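Local coordinates for interferon-inducible protein AIM2 (PDB 4JBM), which senses double-stranded DNA in the cytosol through its HIN domain, the part present here, and triggers assembly of the AIM2 inflammasome, at residues P107-I121 with C152-S166. Numbering follows the deposited sequence.
Sequences PCGTIVNGLFKVQKI and CEEGDKIRLTFFEVS
Strand 111-121 pairs antiparallel with both 157-160 and 163-166, lying at 153° to the first and 123° to the second; between them the partner chain turns a corner at Thr161 and Phe162. Paired backbone bonds join Phe116 with Ile158, Gly114 with Leu160 and Val112 with Phe163. Between the last two the register slips by one, a G1 bulge in which Phe162 and Phe163 both face Val112. Asn113 grips the corner by its side chain: with CG anti to its carbonyl carbon (chi1 -52°), OD1 takes Phe162 N at 2.8 Å, the donor standing above the amide plane. Ile111 CD1 lies over one face of the Phe162 ring, 3.6 Å from the centroid. Ile111 CG2 meets Phe162 CD1 at 3.3 Å. On the face carrying Phe116, Ile158 and Leu160, Phe116 CE2 touches Leu160 CD2 at 3.6 Å, the side chains crossing at about a right angle; Ile132 and Val141 join them. At the far end Val118 CG1 packs against Cys152 SG at 3.5 Å. Leu115, on the other face, touches a DNA phosphate. This pairing of first and fourth strands closes an OB-fold barrel, here the second OB fold of the HIN domain, its fourth strand broken at the bulged corner.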
ATOM      1  N   PRO A 107      12.813   5.919  -5.104  1.00 77.93           N
ATOM      2  CA  PRO A 107      12.304   6.539  -6.338  1.00 91.80           C
ATOM      3  C   PRO A 107      10.837   6.966  -6.258  1.00 94.80           C
ATOM      4  O   PRO A 107      10.078   6.439  -5.443  1.00100.83           O
ATOM      5  CB  PRO A 107      12.466   5.432  -7.394  1.00 89.90           C
ATOM      6  CG  PRO A 107      12.895   4.202  -6.661  1.00 86.77           C
ATOM      7  CD  PRO A 107      13.525   4.661  -5.382  1.00 88.98           C
ATOM      8  N   CYS A 108      10.453   7.947  -7.070  1.00 83.88           N
ATOM      9  CA  CYS A 108       9.048   8.326  -7.172  1.00 92.86           C
ATOM     10  C   CYS A 108       8.303   7.135  -7.766  1.00 84.77           C
ATOM     11  O   CYS A 108       8.873   6.357  -8.532  1.00 82.44           O
ATOM     12  CB  CYS A 108       8.859   9.570  -8.055  1.00105.96           C
ATOM     13  SG  CYS A 108       9.657  11.068  -7.444  1.00131.69           S
ATOM     14  N   GLY A 109       7.032   6.988  -7.423  1.00 89.92           N
ATOM     15  CA  GLY A 109       6.310   5.811  -7.860  1.00 88.34           C
ATOM     16  C   GLY A 109       6.493   4.597  -6.955  1.00 75.13           C
ATOM     17  O   GLY A 109       5.721   3.647  -7.076  1.00 74.88           O
ATOM     18  N   THR A 110       7.500   4.598  -6.072  1.00 75.42           N
ATOM     19  CA  THR A 110       7.656   3.476  -5.120  1.00 80.98           C
ATOM     20  C   THR A 110       6.400   3.340  -4.289  1.00 66.34           C
ATOM     21  O   THR A 110       5.929   4.308  -3.686  1.00 64.77           O
ATOM     22  CB  THR A 110       8.804   3.651  -4.095  1.00 83.53           C
ATOM     23  OG1 THR A 110       8.749   4.957  -3.524  1.00 88.77           O
ATOM     24  CG2 THR A 110      10.156   3.396  -4.716  1.00 81.29           C
ATOM     25  N   ILE A 111       5.867   2.132  -4.256  1.00 57.89           N
ATOM     26  CA  ILE A 111       4.644   1.906  -3.511  1.00 77.80           C
ATOM     27  C   ILE A 111       4.944   1.863  -2.013  1.00 75.61           C
ATOM     28  O   ILE A 111       5.924   1.259  -1.574  1.00 77.36           O
ATOM     29  CB  ILE A 111       3.921   0.648  -3.993  1.00 76.89           C
ATOM     30  CG1 ILE A 111       3.557   0.831  -5.470  1.00 89.13           C
ATOM     31  CG2 ILE A 111       2.701   0.366  -3.146  1.00 69.36           C
ATOM     32  CD1 ILE A 111       2.921   2.197  -5.773  1.00 80.82           C
ATOM     33  N   VAL A 112       4.106   2.554  -1.248  1.00 65.79           N
ATOM     34  CA  VAL A 112       4.238   2.609   0.191  1.00 63.00           C
ATOM     35  C   VAL A 112       2.897   2.271   0.821  1.00 67.01           C
ATOM     36  O   VAL A 112       1.867   2.853   0.459  1.00 52.93           O
ATOM     37  CB  VAL A 112       4.695   4.004   0.658  1.00 73.10           C
ATOM     38  CG1 VAL A 112       4.677   4.096   2.188  1.00 72.41           C
ATOM     39  CG2 VAL A 112       6.085   4.291   0.134  1.00 67.95           C
ATOM     40  N   ASN A 113       2.913   1.289   1.720  1.00 56.12           N
ATOM     41  CA  ASN A 113       1.786   1.002   2.595  1.00 59.56           C
ATOM     42  C   ASN A 113       2.315   1.114   4.023  1.00 59.57           C
ATOM     43  O   ASN A 113       3.521   0.992   4.236  1.00 53.84           O
ATOM     44  CB  ASN A 113       1.249  -0.411   2.366  1.00 65.96           C
ATOM     45  CG  ASN A 113       0.958  -0.707   0.908  1.00 78.29           C
ATOM     46  OD1 ASN A 113      -0.176  -0.591   0.452  1.00 69.59           O
ATOM     47  ND2 ASN A 113       1.980  -1.130   0.178  1.00 82.75           N
ATOM     48  N   GLY A 114       1.436   1.327   4.998  1.00 43.80           N
ATOM     49  CA  GLY A 114       1.882   1.401   6.375  1.00 52.49           C
ATOM     50  C   GLY A 114       1.010   2.233   7.291  1.00 59.80           C
ATOM     51  O   GLY A 114      -0.003   2.802   6.875  1.00 55.43           O
ATOM     52  N   LEU A 115       1.446   2.325   8.543  1.00 61.76           N
ATOM     53  CA  LEU A 115       0.704   2.999   9.599  1.00 53.85           C
ATOM     54  C   LEU A 115       1.570   4.114  10.141  1.00 52.95           C
ATOM     55  O   LEU A 115       2.684   3.873  10.589  1.00 54.19           O
ATOM     56  CB  LEU A 115       0.372   2.005  10.727  1.00 45.40           C
ATOM     57  CG  LEU A 115      -0.454   2.582  11.878  1.00 56.46           C
ATOM     58  CD1 LEU A 115      -1.878   2.956  11.418  1.00 47.39           C
ATOM     59  CD2 LEU A 115      -0.485   1.618  13.067  1.00 48.16           C
ATOM     60  N   PHE A 116       1.058   5.340  10.123  1.00 55.41           N
ATOM     61  CA  PHE A 116       1.894   6.484  10.444  1.00 46.52           C
ATOM     62  C   PHE A 116       1.277   7.426  11.457  1.00 48.32           C
ATOM     63  O   PHE A 116       0.117   7.800  11.332  1.00 58.14           O
ATOM     64  CB  PHE A 116       2.242   7.259   9.165  1.00 44.99           C
ATOM     65  CG  PHE A 116       2.947   6.436   8.124  1.00 41.04           C
ATOM     66  CD1 PHE A 116       4.329   6.294   8.153  1.00 44.31           C
ATOM     67  CD2 PHE A 116       2.237   5.822   7.106  1.00 36.54           C
ATOM     68  CE1 PHE A 116       4.994   5.563   7.179  1.00 49.75           C
ATOM     69  CE2 PHE A 116       2.892   5.076   6.121  1.00 37.08           C
ATOM     70  CZ  PHE A 116       4.275   4.942   6.162  1.00 47.83           C
ATOM     71  N   LYS A 117       2.074   7.816  12.450  1.00 45.33           N
ATOM     72  CA  LYS A 117       1.668   8.818  13.422  1.00 52.23           C
ATOM     73  C   LYS A 117       1.703  10.177  12.742  1.00 61.74           C
ATOM     74  O   LYS A 117       2.679  10.517  12.060  1.00 67.95           O
ATOM     75  CB  LYS A 117       2.615   8.852  14.628  1.00 54.12           C
ATOM     76  CG  LYS A 117       2.617   7.618  15.523  1.00 51.34           C
ATOM     77  CD  LYS A 117       3.640   7.784  16.633  1.00 53.86           C
ATOM     78  CE  LYS A 117       5.061   7.748  16.078  1.00 51.71           C
ATOM     79  NZ  LYS A 117       5.426   6.446  15.430  1.00 57.08           N
ATOM     80  N   VAL A 118       0.636  10.943  12.926  1.00 55.96           N
ATOM     81  CA  VAL A 118       0.567  12.302  12.418  1.00 56.44           C
ATOM     82  C   VAL A 118       0.627  13.355  13.525  1.00 58.86           C
ATOM     83  O   VAL A 118      -0.117  13.289  14.508  1.00 62.59           O
ATOM     84  CB  VAL A 118      -0.680  12.514  11.529  1.00 64.20           C
ATOM     85  CG1 VAL A 118      -1.876  11.807  12.111  1.00 65.07           C
ATOM     86  CG2 VAL A 118      -0.956  14.005  11.320  1.00 58.99           C
ATOM     87  N   GLN A 119       1.527  14.322  13.348  1.00 60.64           N
ATOM     88  CA  GLN A 119       1.657  15.466  14.243  1.00 75.72           C
ATOM     89  C   GLN A 119       0.874  16.710  13.770  1.00 85.91           C
ATOM     90  O   GLN A 119       0.271  17.398  14.587  1.00 95.57           O
ATOM     91  CB  GLN A 119       3.136  15.825  14.433  1.00 72.15           C
ATOM     92  CG  GLN A 119       3.916  15.922  13.128  1.00 83.20           C
ATOM     93  CD  GLN A 119       5.391  16.201  13.332  1.00 94.08           C
ATOM     94  OE1 GLN A 119       5.891  16.176  14.456  1.00 97.01           O
ATOM     95  NE2 GLN A 119       6.098  16.461  12.240  1.00104.99           N
ATOM     96  N   LYS A 120       0.881  17.004  12.467  1.00 79.22           N
ATOM     97  CA  LYS A 120       0.128  18.165  11.955  1.00 78.67           C
ATOM     98  C   LYS A 120      -0.687  17.936  10.670  1.00 74.98           C
ATOM     99  O   LYS A 120      -0.339  17.104   9.832  1.00 75.95           O
ATOM    100  CB  LYS A 120       1.024  19.405  11.816  1.00 78.97           C
ATOM    101  CG  LYS A 120       2.118  19.323  10.765  1.00 81.12           C
ATOM    102  CD  LYS A 120       2.948  20.613  10.772  1.00 84.31           C
ATOM    103  CE  LYS A 120       3.892  20.687   9.573  1.00 86.20           C
ATOM    104  NZ  LYS A 120       4.701  21.942   9.559  1.00 85.68           N
ATOM    105  N   ILE A 121      -1.781  18.684  10.548  1.00 79.92           N
ATOM    106  CA  ILE A 121      -2.730  18.573   9.437  1.00 77.35           C
ATOM    107  C   ILE A 121      -2.990  19.921   8.758  1.00 86.27           C
ATOM    108  O   ILE A 121      -3.693  20.762   9.312  1.00 86.94           O
ATOM    109  CB  ILE A 121      -4.102  18.037   9.917  1.00 66.63           C
ATOM    110  CG1 ILE A 121      -3.962  16.684  10.619  1.00 71.48           C
ATOM    111  CG2 ILE A 121      -5.085  17.937   8.755  1.00 59.86           C
ATOM    112  CD1 ILE A 121      -3.813  16.782  12.120  1.00 84.01           C
ATOM    113  N   CYS A 152      -9.075  13.590  10.967  1.00100.32           N
ATOM    114  CA  CYS A 152      -7.943  13.159  11.762  1.00 92.38           C
ATOM    115  C   CYS A 152      -7.407  14.300  12.619  1.00 86.70           C
ATOM    116  O   CYS A 152      -7.124  15.379  12.106  1.00 78.59           O
ATOM    117  CB  CYS A 152      -6.871  12.592  10.829  1.00 94.68           C
ATOM    118  SG  CYS A 152      -5.170  12.663  11.381  1.00 74.09           S
ATOM    119  N   GLU A 153      -7.269  14.059  13.918  1.00 89.48           N
ATOM    120  CA  GLU A 153      -6.717  15.056  14.833  1.00 89.82           C
ATOM    121  C   GLU A 153      -5.264  14.694  15.124  1.00 97.11           C
ATOM    122  O   GLU A 153      -4.829  13.582  14.819  1.00101.02           O
ATOM    123  CB  GLU A 153      -7.523  15.097  16.138  1.00 88.44           C
ATOM    124  CG  GLU A 153      -9.027  15.274  15.944  1.00 99.16           C
ATOM    125  CD  GLU A 153      -9.830  14.848  17.158  1.00105.81           C
ATOM    126  OE1 GLU A 153     -11.053  14.628  17.023  1.00108.29           O
ATOM    127  OE2 GLU A 153      -9.237  14.728  18.249  1.00110.75           O
ATOM    128  N   GLU A 154      -4.508  15.624  15.697  1.00 93.92           N
ATOM    129  CA  GLU A 154      -3.133  15.323  16.081  1.00 90.06           C
ATOM    130  C   GLU A 154      -3.099  14.199  17.113  1.00 89.39           C
ATOM    131  O   GLU A 154      -3.907  14.176  18.044  1.00 80.83           O
ATOM    132  CB  GLU A 154      -2.436  16.552  16.654  1.00 99.08           C
ATOM    133  CG  GLU A 154      -1.011  16.251  17.087  1.00110.58           C
ATOM    134  CD  GLU A 154      -0.428  17.291  18.016  1.00122.76           C
ATOM    135  OE1 GLU A 154      -1.213  18.004  18.678  1.00131.26           O
ATOM    136  OE2 GLU A 154       0.816  17.393  18.085  1.00125.65           O
ATOM    137  N   GLY A 155      -2.160  13.270  16.942  1.00 89.38           N
ATOM    138  CA  GLY A 155      -2.026  12.133  17.833  1.00 83.55           C
ATOM    139  C   GLY A 155      -2.697  10.905  17.249  1.00 81.82           C
ATOM    140  O   GLY A 155      -2.509   9.781  17.726  1.00 67.16           O
ATOM    141  N   ASP A 156      -3.469  11.117  16.190  1.00 71.01           N
ATOM    142  CA  ASP A 156      -4.065   9.996  15.490  1.00 63.49           C
ATOM    143  C   ASP A 156      -3.050   9.365  14.548  1.00 53.05           C
ATOM    144  O   ASP A 156      -1.907   9.805  14.445  1.00 52.33           O
ATOM    145  CB  ASP A 156      -5.299  10.434  14.695  1.00 75.39           C
ATOM    146  CG  ASP A 156      -6.450  10.875  15.585  1.00 88.07           C
ATOM    147  OD1 ASP A 156      -6.571  10.344  16.709  1.00 84.42           O
ATOM    148  OD2 ASP A 156      -7.244  11.733  15.142  1.00 95.76           O
ATOM    149  N   LYS A 157      -3.490   8.337  13.844  1.00 52.03           N
ATOM    150  CA  LYS A 157      -2.651   7.686  12.864  1.00 58.47           C
ATOM    151  C   LYS A 157      -3.398   7.602  11.549  1.00 55.65           C
ATOM    152  O   LYS A 157      -4.631   7.646  11.511  1.00 62.37           O
ATOM    153  CB  LYS A 157      -2.243   6.288  13.332  1.00 60.07           C
ATOM    154  CG  LYS A 157      -1.433   6.247  14.628  1.00 54.56           C
ATOM    155  CD  LYS A 157      -1.019   4.807  14.942  1.00 55.75           C
ATOM    156  CE  LYS A 157      -0.172   4.723  16.192  1.00 48.65           C
ATOM    157  NZ  LYS A 157      -1.020   4.785  17.397  1.00 73.38           N
ATOM    158  N   ILE A 158      -2.635   7.523  10.467  1.00 50.14           N
ATOM    159  CA  ILE A 158      -3.185   7.288   9.148  1.00 54.61           C
ATOM    160  C   ILE A 158      -2.627   5.982   8.607  1.00 52.24           C
ATOM    161  O   ILE A 158      -1.422   5.728   8.675  1.00 60.77           O
ATOM    162  CB  ILE A 158      -2.898   8.455   8.185  1.00 54.45           C
ATOM    163  CG1 ILE A 158      -1.407   8.768   8.136  1.00 47.44           C
ATOM    164  CG2 ILE A 158      -3.649   9.680   8.626  1.00 54.62           C
ATOM    165  CD1 ILE A 158      -1.073   9.996   7.272  1.00 52.73           C
ATOM    166  N   ARG A 159      -3.515   5.133   8.116  1.00 60.03           N
ATOM    167  CA  ARG A 159      -3.126   3.894   7.458  1.00 64.24           C
ATOM    168  C   ARG A 159      -3.206   4.138   5.957  1.00 60.16           C
ATOM    169  O   ARG A 159      -4.288   4.401   5.415  1.00 59.62           O
ATOM    170  CB  ARG A 159      -4.026   2.743   7.904  1.00 54.88           C
ATOM    171  CG  ARG A 159      -3.514   1.338   7.601  1.00 60.14           C
ATOM    172  CD  ARG A 159      -4.664   0.385   7.808  1.00 71.44           C
ATOM    173  NE  ARG A 159      -5.663   0.586   6.761  1.00 81.91           N
ATOM    174  CZ  ARG A 159      -6.872   0.037   6.740  1.00 78.81           C
ATOM    175  NH1 ARG A 159      -7.286  -0.727   7.736  1.00 70.12           N
ATOM    176  NH2 ARG A 159      -7.689   0.294   5.732  1.00 77.55           N
ATOM    177  N   LEU A 160      -2.038   4.077   5.320  1.00 58.74           N
ATOM    178  CA  LEU A 160      -1.855   4.314   3.894  1.00 53.21           C
ATOM    179  C   LEU A 160      -1.764   2.988   3.149  1.00 65.58           C
ATOM    180  O   LEU A 160      -1.050   2.077   3.576  1.00 64.81           O
ATOM    181  CB  LEU A 160      -0.556   5.098   3.658  1.00 46.50           C
ATOM    182  CG  LEU A 160      -0.511   6.625   3.797  1.00 65.18           C
ATOM    183  CD1 LEU A 160      -1.266   7.096   5.009  1.00 71.25           C
ATOM    184  CD2 LEU A 160       0.928   7.103   3.861  1.00 55.84           C
ATOM    185  N   THR A 161      -2.494   2.879   2.045  1.00 54.56           N
ATOM    186  CA  THR A 161      -2.366   1.730   1.149  1.00 54.50           C
ATOM    187  C   THR A 161      -2.117   2.211  -0.286  1.00 61.50           C
ATOM    188  O   THR A 161      -2.911   2.986  -0.828  1.00 58.39           O
ATOM    189  CB  THR A 161      -3.614   0.828   1.197  1.00 59.22           C
ATOM    190  OG1 THR A 161      -4.006   0.609   2.559  1.00 65.49           O
ATOM    191  CG2 THR A 161      -3.341  -0.506   0.523  1.00 64.41           C
ATOM    192  N   PHE A 162      -0.994   1.790  -0.872  1.00 64.16           N
ATOM    193  CA  PHE A 162      -0.608   2.188  -2.225  1.00 65.54           C
ATOM    194  C   PHE A 162      -0.435   3.697  -2.395  1.00 66.45           C
ATOM    195  O   PHE A 162      -0.945   4.288  -3.340  1.00 65.79           O
ATOM    196  CB  PHE A 162      -1.597   1.653  -3.269  1.00 82.63           C
ATOM    197  CG  PHE A 162      -0.966   1.279  -4.590  1.00 88.07           C
ATOM    198  CD1 PHE A 162      -0.204   0.129  -4.720  1.00 81.57           C
ATOM    199  CD2 PHE A 162      -1.165   2.081  -5.713  1.00 91.21           C
ATOM    200  CE1 PHE A 162       0.360  -0.218  -5.939  1.00 81.67           C
ATOM    201  CE2 PHE A 162      -0.604   1.748  -6.939  1.00 84.18           C
ATOM    202  CZ  PHE A 162       0.159   0.593  -7.052  1.00 93.71           C
ATOM    203  N   PHE A 163       0.283   4.332  -1.485  1.00 62.20           N
ATOM    204  CA  PHE A 163       0.664   5.705  -1.735  1.00 67.08           C
ATOM    205  C   PHE A 163       1.989   5.612  -2.458  1.00 66.60           C
ATOM    206  O   PHE A 163       2.583   4.531  -2.507  1.00 58.87           O
ATOM    207  CB  PHE A 163       0.789   6.487  -0.425  1.00 53.57           C
ATOM    208  CG  PHE A 163      -0.506   7.090   0.037  1.00 65.40           C
ATOM    209  CD1 PHE A 163      -1.636   6.297   0.220  1.00 66.66           C
ATOM    210  CD2 PHE A 163      -0.612   8.456   0.235  1.00 46.61           C
ATOM    211  CE1 PHE A 163      -2.839   6.858   0.632  1.00 59.28           C
ATOM    212  CE2 PHE A 163      -1.809   9.023   0.647  1.00 47.50           C
ATOM    213  CZ  PHE A 163      -2.927   8.222   0.838  1.00 56.44           C
ATOM    214  N   GLU A 164       2.477   6.727  -2.999  1.00 52.22           N
ATOM    215  CA  GLU A 164       3.746   6.664  -3.711  1.00 55.68           C
ATOM    216  C   GLU A 164       4.705   7.681  -3.127  1.00 52.73           C
ATOM    217  O   GLU A 164       4.279   8.725  -2.666  1.00 64.54           O
ATOM    218  CB  GLU A 164       3.542   6.899  -5.218  1.00 83.92           C
ATOM    219  CG  GLU A 164       2.551   5.947  -5.881  1.00 95.35           C
ATOM    220  CD  GLU A 164       1.148   6.519  -5.979  1.00111.30           C
ATOM    221  OE1 GLU A 164       0.986   7.739  -5.761  1.00115.35           O
ATOM    222  OE2 GLU A 164       0.209   5.750  -6.280  1.00114.15           O
ATOM    223  N   VAL A 165       5.996   7.374  -3.122  1.00 66.40           N
ATOM    224  CA  VAL A 165       6.973   8.403  -2.804  1.00 82.31           C
ATOM    225  C   VAL A 165       6.923   9.397  -3.960  1.00 97.33           C
ATOM    226  O   VAL A 165       6.792   9.008  -5.119  1.00 91.80           O
ATOM    227  CB  VAL A 165       8.395   7.827  -2.622  1.00 90.00           C
ATOM    228  CG1 VAL A 165       9.460   8.905  -2.711  1.00100.36           C
ATOM    229  CG2 VAL A 165       8.496   7.072  -1.307  1.00 83.56           C
ATOM    230  N   SER A 166       6.985  10.683  -3.640  1.00105.31           N
ATOM    231  CA  SER A 166       6.801  11.721  -4.645  1.00102.92           C
ATOM    232  C   SER A 166       7.816  12.825  -4.431  1.00104.81           C
ATOM    233  O   SER A 166       8.173  13.139  -3.303  1.00 94.02           O
ATOM    234  CB  SER A 166       5.377  12.294  -4.568  1.00 89.99           C
ATOM    235  OG  SER A 166       5.248  13.453  -5.367  1.00 95.83           O
TER